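Local coordinates for mannitol dehydrogenase (Helicobacter pylori, PDB 3TWO), which probably catalyses the zinc- and NADP(H)-dependent interconversion of cinnamyl alcohols and their aldehydes, at residues T164-L169 with V303-K308; K78-G83 with V143-K148. One frame throughout, in Å; residues are numbered along the deposited sequence.

Interaction 1 joins two helices at the junction of the coenzyme-binding and GroES-like parts of the chain, whereas interaction 2 lies within the GroES-like part, farther from the cofactor. Their centres are about 19 Å apart, yet helix 296-308, which carries Phe305 of interaction 1, also packs on the segment 143-148 of interaction 2: Val303 CG2 lies 3.9 Å from Ile144 CG2, and Ile307 CD1 lies 4.1 Å from Val146 CG1. Gln300 of the same helix takes a hydrogen bond from the backbone N of Ser145. Only interaction 1 includes a residue of the NADPH pocket, Thr164. The side chains of Tyr166 and Ile144 are each about 13 Å from a bound zinc ion.

Interaction 1: T164-L169 with V303-K308; sequences TTYSPL and VDFSIK. With NDP (NADPH dihydro-nicotinamide-adenine-dinucleotide phosphate), chain F.
The phenol ring of Tyr166 meets the phenyl ring of Phe305 at a slant, with the two planes inclined at 48° and the centroids 5.7 Å apart. Closest approach is between Tyr166 CE1 and Phe305 CD2, 3.8 Å apart, and CE1 is also 4.1 Å from Phe305 CG. Both residues point their CB toward the opposing helix and hold CG anti to the backbone N (chi1 180° in Tyr166, 177° in Phe305), which sends the two rings outward to span helices whose nearest CA atoms, those of Tyr166 and Ser306, are 9.6 Å apart. In this medium-chain dehydrogenase fold, helix 158-171 leads into the first strand of the Rossmann sheet, 179-183, while helix 296-308 follows its last strand, 287-290, on the way back to the sheet of the GroES-like domain; the aromatic pair therefore bridges the two chain connections between the domains. The Tyr166 hydroxyl is hydrogen-bonded to Glu301 OE1 and its ring lies edge-to-face with Tyr195, so the phenol is fixed at its hydroxyl by Glu301 and packed against a second aromatic ring, that of Tyr195. Two residues earlier on the same helix, Thr164 meets the cofactor. Its OG1 and CG2 approach the nicotinamide from one side of the ring plane: OG1 comes to 3.3 Å from NADPH C4N and CG2 to 3.6 Å. The hydroxyl is hydrogen-bonded to the carbonyl O of Cys160, whose side chain is a zinc ligand.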
loop_
_atom_site.group_PDB
_atom_site.type_symbol
_atom_site.label_atom_id
_atom_site.label_comp_id
_atom_site.label_asym_id
_atom_site.label_seq_id
_atom_site.Cartn_x
_atom_site.Cartn_y
_atom_site.Cartn_z
ATOM N N THR B 164 16.135 -0.443 -10.969
ATOM C CA THR B 164 15.230 -0.768 -9.891
ATOM C C THR B 164 14.899 0.480 -9.066
ATOM O O THR B 164 13.804 0.565 -8.454
ATOM C CB THR B 164 15.776 -1.880 -8.971
ATOM O OG1 THR B 164 15.941 -3.096 -9.738
ATOM C CG2 THR B 164 14.785 -2.164 -7.807
ATOM N N THR B 165 15.805 1.459 -9.084
ATOM C CA THR B 165 15.593 2.614 -8.264
ATOM C C THR B 165 15.152 3.757 -9.142
ATOM O O THR B 165 14.325 4.552 -8.701
ATOM C CB THR B 165 16.877 3.019 -7.553
ATOM O OG1 THR B 165 17.890 3.155 -8.539
ATOM C CG2 THR B 165 17.310 1.901 -6.548
ATOM N N TYR B 166 15.683 3.836 -10.373
ATOM C CA TYR B 166 15.220 4.820 -11.328
ATOM C C TYR B 166 13.658 4.719 -11.517
ATOM O O TYR B 166 12.926 5.736 -11.542
ATOM C CB TYR B 166 15.909 4.559 -12.663
ATOM C CG TYR B 166 15.534 5.506 -13.800
ATOM C CD1 TYR B 166 16.119 6.786 -13.918
ATOM C CD2 TYR B 166 14.627 5.100 -14.796
ATOM C CE1 TYR B 166 15.800 7.633 -15.025
ATOM C CE2 TYR B 166 14.292 5.942 -15.874
ATOM C CZ TYR B 166 14.895 7.185 -15.983
ATOM O OH TYR B 166 14.525 7.990 -17.019
ATOM N N SER B 167 13.178 3.476 -11.634
ATOM C CA SER B 167 11.795 3.267 -12.066
ATOM C C SER B 167 10.763 3.916 -11.093
ATOM O O SER B 167 9.900 4.605 -11.526
ATOM C CB SER B 167 11.498 1.763 -12.332
ATOM O OG SER B 167 10.134 1.568 -12.821
ATOM N N PRO B 168 10.841 3.651 -9.784
ATOM C CA PRO B 168 9.758 4.163 -8.914
ATOM C C PRO B 168 9.920 5.659 -8.694
ATOM O O PRO B 168 8.937 6.358 -8.435
ATOM C CB PRO B 168 9.980 3.423 -7.591
ATOM C CG PRO B 168 11.370 2.830 -7.714
ATOM C CD PRO B 168 11.603 2.587 -9.142
ATOM N N LEU B 169 11.149 6.142 -8.823
ATOM C CA LEU B 169 11.400 7.571 -8.761
ATOM C C LEU B 169 10.609 8.314 -9.856
ATOM O O LEU B 169 9.966 9.344 -9.556
ATOM C CB LEU B 169 12.922 7.902 -8.830
ATOM C CG LEU B 169 13.746 7.662 -7.562
ATOM C CD1 LEU B 169 15.288 7.742 -7.838
ATOM C CD2 LEU B 169 13.343 8.627 -6.379
ATOM N N VAL B 303 19.634 3.601 -18.697
ATOM C CA VAL B 303 21.062 3.574 -19.050
ATOM C C VAL B 303 21.458 4.798 -19.870
ATOM O O VAL B 303 22.488 5.426 -19.594
ATOM C CB VAL B 303 21.473 2.217 -19.757
ATOM C CG1 VAL B 303 22.888 2.318 -20.414
ATOM C CG2 VAL B 303 21.406 1.040 -18.702
ATOM N N ASP B 304 20.619 5.170 -20.846
ATOM C CA ASP B 304 20.912 6.354 -21.684
ATOM C C ASP B 304 21.032 7.606 -20.807
ATOM O O ASP B 304 21.944 8.431 -21.017
ATOM C CB ASP B 304 19.804 6.587 -22.759
ATOM C CG ASP B 304 19.770 5.484 -23.832
ATOM O OD1 ASP B 304 20.717 4.670 -23.947
ATOM O OD2 ASP B 304 18.763 5.389 -24.534
ATOM N N PHE B 305 20.083 7.754 -19.858
ATOM C CA PHE B 305 20.016 8.910 -18.986
ATOM C C PHE B 305 21.298 8.958 -18.140
ATOM O O PHE B 305 21.924 10.005 -18.008
ATOM C CB PHE B 305 18.784 8.762 -18.048
ATOM C CG PHE B 305 18.638 9.873 -17.029
ATOM C CD1 PHE B 305 18.138 11.122 -17.387
ATOM C CD2 PHE B 305 18.946 9.655 -15.689
ATOM C CE1 PHE B 305 17.972 12.170 -16.415
ATOM C CE2 PHE B 305 18.763 10.672 -14.710
ATOM C CZ PHE B 305 18.286 11.932 -15.087
ATOM N N SER B 306 21.673 7.794 -17.596
ATOM C CA SER B 306 22.726 7.706 -16.612
ATOM C C SER B 306 24.040 8.011 -17.296
ATOM O O SER B 306 24.898 8.685 -16.737
ATOM C CB SER B 306 22.724 6.317 -15.968
ATOM O OG SER B 306 21.454 6.083 -15.375
ATOM N N ILE B 307 24.184 7.579 -18.531
ATOM C CA ILE B 307 25.445 7.822 -19.199
ATOM C C ILE B 307 25.509 9.292 -19.594
ATOM O O ILE B 307 26.558 9.943 -19.447
ATOM C CB ILE B 307 25.617 6.939 -20.428
ATOM C CG1 ILE B 307 26.021 5.539 -19.981
ATOM C CG2 ILE B 307 26.626 7.604 -21.486
ATOM C CD1 ILE B 307 25.853 4.443 -21.135
ATOM N N LYS B 308 24.397 9.810 -20.097
ATOM C CA LYS B 308 24.325 11.225 -20.443
ATOM C C LYS B 308 24.691 12.174 -19.282
ATOM O O LYS B 308 25.453 13.129 -19.466
ATOM C CB LYS B 308 22.914 11.590 -20.941
ATOM C CG LYS B 308 22.880 13.036 -21.456
ATOM C CD LYS B 308 21.483 13.529 -21.542
ATOM C CE LYS B 308 21.390 14.735 -22.466
ATOM N NZ LYS B 308 19.929 15.113 -22.524
HETATM P PA NDP F . 23.216 -4.237 -0.413
HETATM O O1A NDP F . 23.532 -4.897 0.863
HETATM O O2A NDP F . 24.116 -3.184 -1.162
HETATM O O5B NDP F . 22.626 -2.946 0.390
HETATM C C5B NDP F . 21.670 -3.087 1.571
HETATM C C4B NDP F . 21.856 -1.867 2.466
HETATM O O4B NDP F . 20.837 -1.685 3.535
HETATM C C3B NDP F . 23.238 -1.959 3.151
HETATM O O3B NDP F . 23.893 -0.642 3.009
HETATM C C2B NDP F . 22.861 -2.241 4.631
HETATM O O2B NDP F . 23.894 -1.638 5.433
HETATM C C1B NDP F . 21.569 -1.407 4.802
HETATM N N9A NDP F . 20.626 -1.976 5.791
HETATM C C8A NDP F . 20.481 -3.293 6.068
HETATM N N7A NDP F . 19.506 -3.392 6.956
HETATM C C5A NDP F . 19.044 -2.176 7.236
HETATM C C6A NDP F . 18.052 -1.702 8.075
HETATM N N6A NDP F . 17.283 -2.517 8.875
HETATM N N1A NDP F . 17.879 -0.385 8.102
HETATM C C2A NDP F . 18.564 0.456 7.358
HETATM N N3A NDP F . 19.500 0.034 6.543
HETATM C C4A NDP F . 19.758 -1.284 6.487
HETATM O O3 NDP F . 21.793 -4.505 -1.042
HETATM P PN NDP F . 21.328 -4.113 -2.443
HETATM O O1N NDP F . 21.207 -2.646 -2.602
HETATM O O2N NDP F . 22.012 -4.868 -3.613
HETATM O O5D NDP F . 19.883 -4.738 -2.434
HETATM C C5D NDP F . 18.983 -4.398 -1.272
HETATM C C4D NDP F . 17.672 -5.292 -1.310
HETATM O O4D NDP F . 17.076 -4.920 -2.567
HETATM C C3D NDP F . 17.894 -6.829 -1.347
HETATM O O3D NDP F . 16.869 -7.458 -0.530
HETATM C C2D NDP F . 17.749 -7.121 -2.859
HETATM O O2D NDP F . 17.291 -8.413 -3.058
HETATM C C1D NDP F . 16.616 -6.132 -3.220
HETATM N N1N NDP F . 16.445 -5.896 -4.694
HETATM C C2N NDP F . 15.129 -5.820 -5.202
HETATM C C3N NDP F . 14.907 -5.601 -6.552
HETATM C C7N NDP F . 13.471 -5.437 -7.048
HETATM O O7N NDP F . 12.564 -5.106 -6.268
HETATM N N7N NDP F . 13.342 -5.415 -8.370
HETATM C C4N NDP F . 16.012 -5.495 -7.429
HETATM C C5N NDP F . 17.345 -5.530 -6.927
HETATM C C6N NDP F . 17.570 -5.740 -5.583
HETATM P P2B NDP F . 24.512 -2.324 6.696
HETATM O O1X NDP F . 26.130 -2.194 6.461
HETATM O O2X NDP F . 23.960 -1.722 7.913
HETATM O O3X NDP F . 24.190 -3.878 6.600
#

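Interaction 2: K78-G83 with V143-K148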
loop_
_atom_site.group_PDB
_atom_site.type_symbol
_atom_site.label_atom_id
_atom_site.label_comp_id
_atom_site.label_asym_id
_atom_site.label_seq_id
_atom_site.Cartn_x
_atom_site.Cartn_y
_atom_site.Cartn_z
ATOM N N LYS B 78 18.826 -7.971 -35.805
ATOM C CA LYS B 78 18.885 -6.665 -36.452
ATOM C C LYS B 78 19.307 -5.510 -35.546
ATOM O O LYS B 78 19.732 -4.460 -36.030
ATOM C CB LYS B 78 17.548 -6.345 -37.144
ATOM C CG LYS B 78 16.286 -6.469 -36.251
ATOM C CD LYS B 78 15.059 -6.997 -37.060
ATOM C CE LYS B 78 14.901 -6.312 -38.426
ATOM N NZ LYS B 78 15.666 -6.984 -39.524
ATOM N N LYS B 79 19.229 -5.710 -34.238
ATOM C CA LYS B 79 19.408 -4.591 -33.317
ATOM C C LYS B 79 20.874 -4.363 -32.895
ATOM O O LYS B 79 21.187 -3.310 -32.340
ATOM C CB LYS B 79 18.485 -4.755 -32.108
ATOM C CG LYS B 79 17.011 -5.023 -32.474
ATOM C CD LYS B 79 16.118 -4.990 -31.215
ATOM C CE LYS B 79 15.850 -3.548 -30.783
ATOM N NZ LYS B 79 16.071 -3.302 -29.314
ATOM N N PHE B 80 21.760 -5.329 -33.172
ATOM C CA PHE B 80 23.185 -5.301 -32.728
ATOM C C PHE B 80 24.171 -5.871 -33.748
ATOM O O PHE B 80 23.768 -6.663 -34.596
ATOM C CB PHE B 80 23.338 -6.069 -31.406
ATOM C CG PHE B 80 22.584 -5.441 -30.266
ATOM C CD1 PHE B 80 21.355 -5.971 -29.837
ATOM C CD2 PHE B 80 23.075 -4.283 -29.631
ATOM C CE1 PHE B 80 20.647 -5.362 -28.823
ATOM C CE2 PHE B 80 22.362 -3.684 -28.594
ATOM C CZ PHE B 80 21.167 -4.229 -28.193
ATOM N N LYS B 81 25.449 -5.491 -33.654
ATOM C CA LYS B 81 26.510 -6.082 -34.499
ATOM C C LYS B 81 27.655 -6.548 -33.627
ATOM O O LYS B 81 27.811 -6.088 -32.490
ATOM C CB LYS B 81 27.118 -5.069 -35.489
ATOM C CG LYS B 81 26.482 -3.677 -35.580
ATOM C CD LYS B 81 27.371 -2.708 -36.411
ATOM C CE LYS B 81 28.351 -1.910 -35.541
ATOM N NZ LYS B 81 27.594 -1.306 -34.370
ATOM N N ILE B 82 28.498 -7.414 -34.171
ATOM C CA ILE B 82 29.721 -7.819 -33.476
ATOM C C ILE B 82 30.520 -6.564 -33.079
ATOM O O ILE B 82 30.611 -5.624 -33.861
ATOM C CB ILE B 82 30.587 -8.719 -34.400
ATOM C CG1 ILE B 82 29.806 -10.023 -34.735
ATOM C CG2 ILE B 82 32.044 -8.942 -33.790
ATOM C CD1 ILE B 82 30.631 -11.096 -35.548
ATOM N N GLY B 83 31.101 -6.543 -31.882
ATOM C CA GLY B 83 31.793 -5.347 -31.397
ATOM C C GLY B 83 30.945 -4.407 -30.552
ATOM O O GLY B 83 31.509 -3.642 -29.743
ATOM N N VAL B 143 18.505 -7.225 -24.663
ATOM C CA VAL B 143 19.877 -6.722 -24.555
ATOM C C VAL B 143 19.888 -5.170 -24.546
ATOM O O VAL B 143 19.248 -4.519 -25.388
ATOM C CB VAL B 143 20.757 -7.311 -25.699
ATOM C CG1 VAL B 143 22.184 -6.721 -25.655
ATOM C CG2 VAL B 143 20.792 -8.859 -25.603
ATOM N N ILE B 144 20.619 -4.564 -23.628
ATOM C CA ILE B 144 20.617 -3.109 -23.540
ATOM C C ILE B 144 21.813 -2.572 -24.338
ATOM O O ILE B 144 22.922 -3.093 -24.196
ATOM C CB ILE B 144 20.708 -2.677 -22.022
ATOM C CG1 ILE B 144 19.569 -3.394 -21.215
ATOM C CG2 ILE B 144 20.836 -1.111 -21.853
ATOM C CD1 ILE B 144 18.158 -3.254 -21.839
ATOM N N SER B 145 21.608 -1.524 -25.134
ATOM C CA SER B 145 22.692 -0.927 -25.880
ATOM C C SER B 145 23.468 0.082 -25.006
ATOM O O SER B 145 22.875 0.868 -24.275
ATOM C CB SER B 145 22.111 -0.214 -27.079
ATOM O OG SER B 145 23.078 0.613 -27.575
ATOM N N VAL B 146 24.794 0.023 -25.037
ATOM C CA VAL B 146 25.602 0.862 -24.126
ATOM C C VAL B 146 26.604 1.660 -24.960
ATOM O O VAL B 146 27.252 1.083 -25.862
ATOM C CB VAL B 146 26.380 0.009 -23.115
ATOM C CG1 VAL B 146 27.421 0.858 -22.359
ATOM C CG2 VAL B 146 25.398 -0.700 -22.137
ATOM N N ASP B 147 26.724 2.965 -24.686
ATOM C CA ASP B 147 27.692 3.824 -25.400
ATOM C C ASP B 147 29.100 3.245 -25.320
ATOM O O ASP B 147 29.564 2.961 -24.237
ATOM C CB ASP B 147 27.750 5.190 -24.718
ATOM C CG ASP B 147 28.498 6.188 -25.539
ATOM O OD1 ASP B 147 29.728 6.082 -25.758
ATOM O OD2 ASP B 147 27.811 7.067 -26.040
ATOM N N LYS B 148 29.793 3.114 -26.436
ATOM C CA LYS B 148 31.138 2.517 -26.471
ATOM C C LYS B 148 32.231 3.227 -25.625
ATOM O O LYS B 148 33.267 2.611 -25.287
ATOM C CB LYS B 148 31.605 2.319 -27.916
ATOM C CG LYS B 148 31.422 3.548 -28.809
ATOM C CD LYS B 148 32.489 3.674 -29.926
ATOM C CE LYS B 148 32.296 4.970 -30.727
ATOM N NZ LYS B 148 32.278 4.696 -32.207
#
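Phe80 inserts its ring against Val143 and Ser145 at the edge of the GroES-like domain, where the loop between strands 65-73 and 85-88 folds over the short strand 144-145. That strand runs antiparallel to 85-88, and Val86 on the latter touches both Phe80 and Val143. The face of the ring receives a CH-pi contact: Val143 CG1 stands over one side of the phenyl group, 4.0 Å from its centroid and 27° off the normal. With CG1 anti to the backbone N of Val143 (chi1 176°), the methyl is carried over the ring, and CB of the same residue comes to 3.7 Å from Phe80 CE1. Further apolar packing is made at the edge of the ring, where Ser145 CB lies near the plane, 3.8 Å from Phe80 CE2; Ser145 CA also meets this edge, in the plane. No hydrogen bond links the two segments. The carbonyl O of Val143 also meets the ring, 3.4 Å from Phe80 CZ.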